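PDB 3DLU: signal recognition particle 19 kDa protein from Pyrococcus furiosus, which probably binds 7S RNA directly and helps the 54 kDa subunit join the signal recognition particle, which targets nascent membrane proteins to the cytoplasmic membrane. Local coordinates for residues I37-A40 with A41-K45; S77-K81 with S82-K86; K91-E94 with F95-S99. All blocks are in the same frame, centred on the assembly; numbering follows the deposited sequence.

Contact 1: I37-A40 with A41-K45; sequences IVRA and AEELK
A40 and L44 meet where helix 34-43 ends in a Schellman motif, in the SRP19 fold of an antiparallel sheet with helices packed beside it. Backbone bonds hold the turn together: A41 N donates to I37 O at 2.9 Å, E42 N to V38 O and E43 N to R39 O follow in the same i to i+4 pattern, and the last of the set, L44 N to A40 O at 2.9 Å, is more bent, with an N-H...O angle of 143°. K45 then leaves helical geometry with a positive phi of 71°, and its N turns back to E42 O, 3.0 Å away, closing the helix end.

Packing within the turn is largely of side chains on the carbonyls one turn earlier. L44 folds back so that CG lies 3.1 Å from A40 O, with CD1 beside the same oxygen. E42 does likewise: its CG is anti to its own carbonyl carbon (chi1 -72°), which lays it 3.3 Å from V38 O. From there the extended chain crosses V38 obliquely, and OE2 comes to 3.6 Å from V38 CG1. On the side facing the rest of the protein, I37 reaches I73 of the sheet and I92 of helix 81-100, A41 packs on L75 and F46, and L44 on I88, which places this helix against both sheet and second helix.

Charges are more loosely matched. R39 extends fully and makes a cation-pi contact with F95, while E43 bends at its second torsion and has K91 as a distant, weak ionic partner. E43 OE2 lies near the plane of the R39 guanidinium, at its edge, but 4.3 Å from NH2, beyond salt-bridge range.

Contact 2: S77-K81 with S82-K86; sequences SPYGK and SKSLK
S84 OG is gripped from two sides where the loop after strand 68-76 enters helix 81-100: it accepts a hydrogen bond from S77 OG at 2.8 Å and donates one to G80 O at 3.0 Å. G80 is the N-cap of the helix, and S77 forms an ST turn just before it, its OG also accepting from Y79 N at 3.0 Å. The two serine hydroxyls thus link Y79 N to the carbonyl of the N-cap residue. A first torsion of -62° sets S84 OG beside its own backbone N, turned back to the cap.

G80 O takes two donors from the one residue. S84 N approaches nearly in line with the C=O bond, whereas S84 OG stands 51° above the carbonyl plane. S84 OG also lies at the edge of the Y79 ring, near its plane, and 3.6 Å from Y79 CB.

One residue further on, L85 N bonds to K81 O at 2.8 Å. The K81 side chain stretches out to strand 3-6 and the loop after it, where NZ forms a salt bridge with E10 and a hydrogen bond to V5 O. On the way its CE passes 3.9 Å from L85 CD1.

Contact 3: K91-E94 with F95-S99; sequences KIRE and FRRRS
The F95 ring carries K91 O over one face, 3.4 Å above the plane and offset toward the rim, in consecutive turns of helix 81-100 whose side chains pair i to i+4. K91 CG, set anti to its backbone N (chi1 177°), also meets the ring, 3.4 Å from F95 CZ, and the bend at the second torsion brings CD to the same end of the ring. The R97 guanidinium has R93 CD over one face. Those two arginines run side by side with their planes 61° apart, R93 ending in hydrogen bonds to A28 O and I27 O.

At the edge of the R98 guanidinium, in its plane, sits E94 OE1. It takes NH1 on its anti lone pair at 2.6 Å and a weak second bond from NH2 at 2.9 Å, and the carboxylate stands 82° from the guanidinium plane. The other oxygen, OE2, receives K91 NZ at 3.2 Å from above the carboxylate plane, so E94 is the middle member of a three-residue salt-bridge network. An alanine here is likely to leave K91 and R98 without their shared negative mate and the R98 guanidinium freer to turn.

Farther round the helix, R96 extends alongside I92 to a salt bridge with E36, and I92 CG2 lies over a face of its guanidinium, 3.5 Å from R96 NE.

How the contacts relate
Along the chain the three contacts come in series: contact 1 at the end of helix 34-43, contact 2 where strand 68-76 passes through a loop into helix 81-100, and contact 3 in the later turns of that same helix. The centres of contacts 2 and 3 are about 19 Å apart, and contact 1 lies about 12 Å from each. Contact 1 touches contact 3 directly, with R39, A40 and E43 packing on F95 and A40 on K91, whereas the nearest atoms of contacts 1 and 2 are about 5 Å apart. Helix 34-43 is therefore joined to the far half of helix 81-100, while contact 2 ties that helix's beginning to the sheet.

Contact 1: I37-A40 with A41-K45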
loop_
_atom_site.group_PDB
_atom_site.type_symbol
_atom_site.label_atom_id
_atom_site.label_comp_id
_atom_site.label_asym_id
_atom_site.label_seq_id
_atom_site.Cartn_x
_atom_site.Cartn_y
_atom_site.Cartn_z
ATOM N N ILE A 37 -14.418 8.760 -2.486
ATOM C CA ILE A 37 -15.060 7.534 -2.939
ATOM C C ILE A 37 -15.601 6.751 -1.742
ATOM O O ILE A 37 -16.709 6.225 -1.787
ATOM C CB ILE A 37 -14.072 6.700 -3.751
ATOM C CG1 ILE A 37 -13.761 7.457 -5.054
ATOM C CG2 ILE A 37 -14.622 5.302 -4.050
ATOM C CD1 ILE A 37 -12.539 6.936 -5.808
ATOM N N VAL A 38 -14.825 6.696 -0.665
ATOM C CA VAL A 38 -15.281 5.987 0.522
ATOM C C VAL A 38 -16.506 6.689 1.111
ATOM O O VAL A 38 -17.503 6.047 1.448
ATOM C CB VAL A 38 -14.173 5.861 1.578
ATOM C CG1 VAL A 38 -14.758 5.399 2.921
ATOM C CG2 VAL A 38 -13.093 4.900 1.097
ATOM N N ARG A 39 -16.430 8.010 1.217
ATOM C CA ARG A 39 -17.558 8.782 1.728
ATOM C C ARG A 39 -18.811 8.567 0.886
ATOM O O ARG A 39 -19.902 8.366 1.432
ATOM C CB ARG A 39 -17.222 10.275 1.801
ATOM C CG ARG A 39 -18.346 11.087 2.413
ATOM C CD ARG A 39 -18.045 12.576 2.358
ATOM N NE ARG A 39 -19.231 13.358 2.699
ATOM C CZ ARG A 39 -19.317 14.680 2.597
ATOM N NH1 ARG A 39 -18.283 15.381 2.155
ATOM N NH2 ARG A 39 -20.440 15.299 2.937
ATOM N N ALA A 40 -18.659 8.630 -0.440
ATOM C CA ALA A 40 -19.772 8.380 -1.364
ATOM C C ALA A 40 -20.364 6.979 -1.211
ATOM O O ALA A 40 -21.582 6.818 -1.175
ATOM C CB ALA A 40 -19.329 8.614 -2.817
ATOM N N ALA A 41 -19.499 5.969 -1.136
ATOM C CA ALA A 41 -19.951 4.580 -1.009
ATOM C C ALA A 41 -20.797 4.400 0.247
ATOM O O ALA A 41 -21.837 3.756 0.213
ATOM C CB ALA A 41 -18.755 3.615 -0.999
ATOM N N GLU A 42 -20.338 4.987 1.346
ATOM C CA GLU A 42 -21.030 4.881 2.625
ATOM C C GLU A 42 -22.385 5.575 2.537
ATOM O O GLU A 42 -23.404 5.030 2.961
ATOM C CB GLU A 42 -20.176 5.482 3.733
ATOM C CG GLU A 42 -18.955 4.621 4.092
ATOM C CD GLU A 42 -17.987 5.329 5.027
ATOM O OE1 GLU A 42 -18.098 6.566 5.182
ATOM O OE2 GLU A 42 -17.109 4.646 5.600
ATOM N N GLU A 43 -22.404 6.769 1.956
ATOM C CA GLU A 43 -23.666 7.469 1.781
ATOM C C GLU A 43 -24.637 6.688 0.898
ATOM O O GLU A 43 -25.853 6.747 1.113
ATOM C CB GLU A 43 -23.460 8.892 1.249
ATOM C CG GLU A 43 -23.068 9.892 2.322
ATOM C CD GLU A 43 -23.719 11.254 2.122
ATOM O OE1 GLU A 43 -24.603 11.373 1.240
ATOM O OE2 GLU A 43 -23.351 12.203 2.849
ATOM N N LEU A 44 -24.099 5.951 -0.074
ATOM C CA LEU A 44 -24.903 5.140 -0.993
ATOM C C LEU A 44 -25.295 3.789 -0.387
ATOM O O LEU A 44 -25.978 2.988 -1.037
ATOM C CB LEU A 44 -24.145 4.898 -2.307
ATOM C CG LEU A 44 -23.922 6.175 -3.132
ATOM C CD1 LEU A 44 -22.834 5.985 -4.183
ATOM C CD2 LEU A 44 -25.238 6.630 -3.767
ATOM N N LYS A 45 -24.845 3.554 0.841
ATOM C CA LYS A 45 -25.117 2.308 1.577
ATOM C C LYS A 45 -24.372 1.108 1.000
ATOM O O LYS A 45 -24.831 -0.028 1.105
ATOM C CB LYS A 45 -26.609 1.992 1.621
ATOM C CG LYS A 45 -27.498 3.176 1.907
ATOM C CD LYS A 45 -27.810 3.373 3.351
ATOM C CE LYS A 45 -29.185 4.025 3.465
ATOM N NZ LYS A 45 -29.466 4.520 4.823
#

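Contact 2: S77-K81 with S82-K86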
loop_
_atom_site.group_PDB
_atom_site.type_symbol
_atom_site.label_atom_id
_atom_site.label_comp_id
_atom_site.label_asym_id
_atom_site.label_seq_id
_atom_site.Cartn_x
_atom_site.Cartn_y
_atom_site.Cartn_z
ATOM N N SER A 77 -21.800 -3.849 -3.400
ATOM C CA SER A 77 -22.933 -3.013 -3.788
ATOM C C SER A 77 -24.026 -3.899 -4.375
ATOM O O SER A 77 -23.720 -4.911 -4.993
ATOM C CB SER A 77 -22.455 -1.997 -4.836
ATOM O OG SER A 77 -23.527 -1.430 -5.568
ATOM N N PRO A 78 -25.301 -3.511 -4.194
ATOM C CA PRO A 78 -26.425 -4.221 -4.818
ATOM C C PRO A 78 -26.424 -4.052 -6.337
ATOM O O PRO A 78 -27.124 -4.784 -7.034
ATOM C CB PRO A 78 -27.668 -3.520 -4.246
ATOM C CG PRO A 78 -27.184 -2.412 -3.380
ATOM C CD PRO A 78 -25.714 -2.260 -3.534
ATOM N N TYR A 79 -25.666 -3.082 -6.839
ATOM C CA TYR A 79 -25.630 -2.792 -8.277
ATOM C C TYR A 79 -24.351 -3.308 -8.909
ATOM O O TYR A 79 -23.373 -3.562 -8.216
ATOM C CB TYR A 79 -25.744 -1.289 -8.526
ATOM C CG TYR A 79 -26.875 -0.646 -7.762
ATOM C CD1 TYR A 79 -28.193 -0.868 -8.125
ATOM C CD2 TYR A 79 -26.626 0.167 -6.666
ATOM C CE1 TYR A 79 -29.231 -0.293 -7.419
ATOM C CE2 TYR A 79 -27.656 0.744 -5.954
ATOM C CZ TYR A 79 -28.957 0.513 -6.336
ATOM O OH TYR A 79 -29.990 1.090 -5.633
ATOM N N GLY A 80 -24.361 -3.444 -10.229
ATOM C CA GLY A 80 -23.158 -3.815 -10.954
ATOM C C GLY A 80 -22.145 -2.691 -10.876
ATOM O O GLY A 80 -22.490 -1.558 -10.539
ATOM N N LYS A 81 -20.891 -2.992 -11.191
ATOM C CA LYS A 81 -19.836 -2.005 -11.039
ATOM C C LYS A 81 -20.091 -0.733 -11.864
ATOM O O LYS A 81 -19.903 0.367 -11.366
ATOM C CB LYS A 81 -18.471 -2.597 -11.389
ATOM C CG LYS A 81 -17.340 -1.568 -11.398
ATOM C CD LYS A 81 -15.978 -2.240 -11.499
ATOM C CE LYS A 81 -14.862 -1.220 -11.670
ATOM N NZ LYS A 81 -13.518 -1.852 -11.549
ATOM N N SER A 82 -20.507 -0.883 -13.117
ATOM C CA SER A 82 -20.667 0.283 -13.978
ATOM C C SER A 82 -21.665 1.284 -13.374
ATOM O O SER A 82 -21.392 2.483 -13.292
ATOM C CB SER A 82 -21.090 -0.134 -15.387
ATOM O OG SER A 82 -21.228 1.002 -16.218
ATOM N N LYS A 83 -22.816 0.792 -12.934
ATOM C CA LYS A 83 -23.804 1.669 -12.317
ATOM C C LYS A 83 -23.314 2.230 -10.981
ATOM O O LYS A 83 -23.582 3.384 -10.651
ATOM C CB LYS A 83 -25.144 0.955 -12.135
ATOM C CG LYS A 83 -26.173 1.781 -11.375
ATOM C CD LYS A 83 -26.413 3.140 -12.046
ATOM C CE LYS A 83 -27.572 3.884 -11.388
ATOM N NZ LYS A 83 -27.801 5.253 -11.960
ATOM N N SER A 84 -22.613 1.410 -10.205
ATOM C CA SER A 84 -22.069 1.872 -8.929
ATOM C C SER A 84 -21.056 3.012 -9.119
ATOM O O SER A 84 -21.023 3.946 -8.328
ATOM C CB SER A 84 -21.419 0.702 -8.169
ATOM O OG SER A 84 -22.376 -0.305 -7.858
ATOM N N LEU A 85 -20.193 2.906 -10.126
ATOM C CA LEU A 85 -19.234 3.972 -10.424
ATOM C C LEU A 85 -19.942 5.281 -10.760
ATOM O O LEU A 85 -19.530 6.350 -10.311
ATOM C CB LEU A 85 -18.309 3.588 -11.574
ATOM C CG LEU A 85 -17.282 2.473 -11.328
ATOM C CD1 LEU A 85 -16.515 2.162 -12.605
ATOM C CD2 LEU A 85 -16.326 2.832 -10.178
ATOM N N LYS A 86 -21.000 5.198 -11.557
ATOM C CA LYS A 86 -21.782 6.403 -11.884
ATOM C C LYS A 86 -22.434 7.006 -10.628
ATOM O O LYS A 86 -22.395 8.224 -10.412
ATOM C CB LYS A 86 -22.843 6.093 -12.945
ATOM C CG LYS A 86 -22.258 5.776 -14.332
ATOM C CD LYS A 86 -23.328 5.185 -15.246
ATOM C CE LYS A 86 -22.742 4.759 -16.580
ATOM N NZ LYS A 86 -23.715 3.953 -17.360
#

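Contact 3: K91-E94 with F95-S99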
loop_
_atom_site.group_PDB
_atom_site.type_symbol
_atom_site.label_atom_id
_atom_site.label_comp_id
_atom_site.label_asym_id
_atom_site.label_seq_id
_atom_site.Cartn_x
_atom_site.Cartn_y
_atom_site.Cartn_z
ATOM N N LYS A 91 -22.495 11.260 -6.616
ATOM C CA LYS A 91 -22.529 11.574 -5.197
ATOM C C LYS A 91 -21.356 12.484 -4.805
ATOM O O LYS A 91 -21.518 13.411 -4.002
ATOM C CB LYS A 91 -22.522 10.285 -4.371
ATOM C CG LYS A 91 -22.480 10.511 -2.874
ATOM C CD LYS A 91 -23.749 11.186 -2.377
ATOM C CE LYS A 91 -24.986 10.485 -2.906
ATOM N NZ LYS A 91 -26.208 11.037 -2.244
ATOM N N ILE A 92 -20.181 12.226 -5.370
ATOM C CA ILE A 92 -19.023 13.069 -5.096
ATOM C C ILE A 92 -19.264 14.493 -5.623
ATOM O O ILE A 92 -18.923 15.477 -4.958
ATOM C CB ILE A 92 -17.730 12.480 -5.687
ATOM C CG1 ILE A 92 -17.368 11.174 -4.971
ATOM C CG2 ILE A 92 -16.578 13.488 -5.567
ATOM C CD1 ILE A 92 -16.137 10.471 -5.584
ATOM N N ARG A 93 -19.868 14.600 -6.803
ATOM C CA ARG A 93 -20.224 15.909 -7.351
ATOM C C ARG A 93 -21.133 16.659 -6.375
ATOM O O ARG A 93 -20.960 17.856 -6.131
ATOM C CB ARG A 93 -20.916 15.758 -8.710
ATOM C CG ARG A 93 -21.526 17.054 -9.277
ATOM C CD ARG A 93 -21.904 16.885 -10.762
ATOM N NE ARG A 93 -20.699 16.823 -11.586
ATOM C CZ ARG A 93 -20.218 15.703 -12.118
ATOM N NH1 ARG A 93 -20.873 14.554 -11.960
ATOM N NH2 ARG A 93 -19.087 15.737 -12.808
ATOM N N GLU A 94 -22.105 15.949 -5.827
ATOM C CA GLU A 94 -23.027 16.540 -4.869
ATOM C C GLU A 94 -22.315 17.003 -3.589
ATOM O O GLU A 94 -22.538 18.135 -3.139
ATOM C CB GLU A 94 -24.177 15.573 -4.583
ATOM C CG GLU A 94 -25.106 15.993 -3.471
ATOM C CD GLU A 94 -26.040 14.862 -3.042
ATOM O OE1 GLU A 94 -26.679 14.984 -1.974
ATOM O OE2 GLU A 94 -26.131 13.852 -3.770
ATOM N N PHE A 95 -21.461 16.152 -3.008
ATOM C CA PHE A 95 -20.657 16.547 -1.837
ATOM C C PHE A 95 -19.877 17.814 -2.135
ATOM O O PHE A 95 -19.783 18.711 -1.306
ATOM C CB PHE A 95 -19.585 15.502 -1.478
ATOM C CG PHE A 95 -20.117 14.200 -0.979
ATOM C CD1 PHE A 95 -21.318 14.131 -0.301
ATOM C CD2 PHE A 95 -19.378 13.033 -1.162
ATOM C CE1 PHE A 95 -21.790 12.918 0.175
ATOM C CE2 PHE A 95 -19.841 11.818 -0.693
ATOM C CZ PHE A 95 -21.050 11.758 -0.021
ATOM N N ARG A 96 -19.262 17.856 -3.310
ATOM C CA ARG A 96 -18.419 18.990 -3.661
ATOM C C ARG A 96 -19.233 20.282 -3.793
ATOM O O ARG A 96 -18.772 21.344 -3.388
ATOM C CB ARG A 96 -17.627 18.699 -4.940
ATOM C CG ARG A 96 -16.547 17.631 -4.716
ATOM C CD ARG A 96 -15.817 17.344 -6.018
ATOM N NE ARG A 96 -14.675 16.466 -5.808
ATOM C CZ ARG A 96 -13.804 16.160 -6.761
ATOM N NH1 ARG A 96 -13.945 16.669 -7.988
ATOM N NH2 ARG A 96 -12.792 15.347 -6.487
ATOM N N ARG A 97 -20.430 20.189 -4.359
ATOM C CA ARG A 97 -21.306 21.358 -4.443
ATOM C C ARG A 97 -21.687 21.836 -3.042
ATOM O O ARG A 97 -21.746 23.035 -2.780
ATOM C CB ARG A 97 -22.553 21.046 -5.272
ATOM C CG ARG A 97 -22.275 21.015 -6.768
ATOM C CD ARG A 97 -23.428 20.404 -7.550
ATOM N NE ARG A 97 -23.275 20.630 -8.984
ATOM C CZ ARG A 97 -23.927 19.950 -9.921
ATOM N NH1 ARG A 97 -24.776 18.984 -9.575
ATOM N NH2 ARG A 97 -23.722 20.230 -11.203
ATOM N N ARG A 98 -21.931 20.899 -2.135
ATOM C CA ARG A 98 -22.200 21.269 -0.741
ATOM C C ARG A 98 -21.010 21.978 -0.089
ATOM O O ARG A 98 -21.174 23.001 0.569
ATOM C CB ARG A 98 -22.630 20.055 0.087
ATOM C CG ARG A 98 -24.068 19.645 -0.148
ATOM C CD ARG A 98 -24.599 18.802 1.012
ATOM N NE ARG A 98 -24.253 17.391 0.867
ATOM C CZ ARG A 98 -24.995 16.513 0.199
ATOM N NH1 ARG A 98 -26.124 16.907 -0.376
ATOM N NH2 ARG A 98 -24.614 15.243 0.108
ATOM N N SER A 99 -19.807 21.456 -0.299
ATOM C CA SER A 99 -18.605 22.057 0.278
ATOM C C SER A 99 -18.293 23.413 -0.322
ATOM O O SER A 99 -17.604 24.228 0.298
ATOM C CB SER A 99 -17.398 21.140 0.073
ATOM O OG SER A 99 -17.691 19.839 0.530
#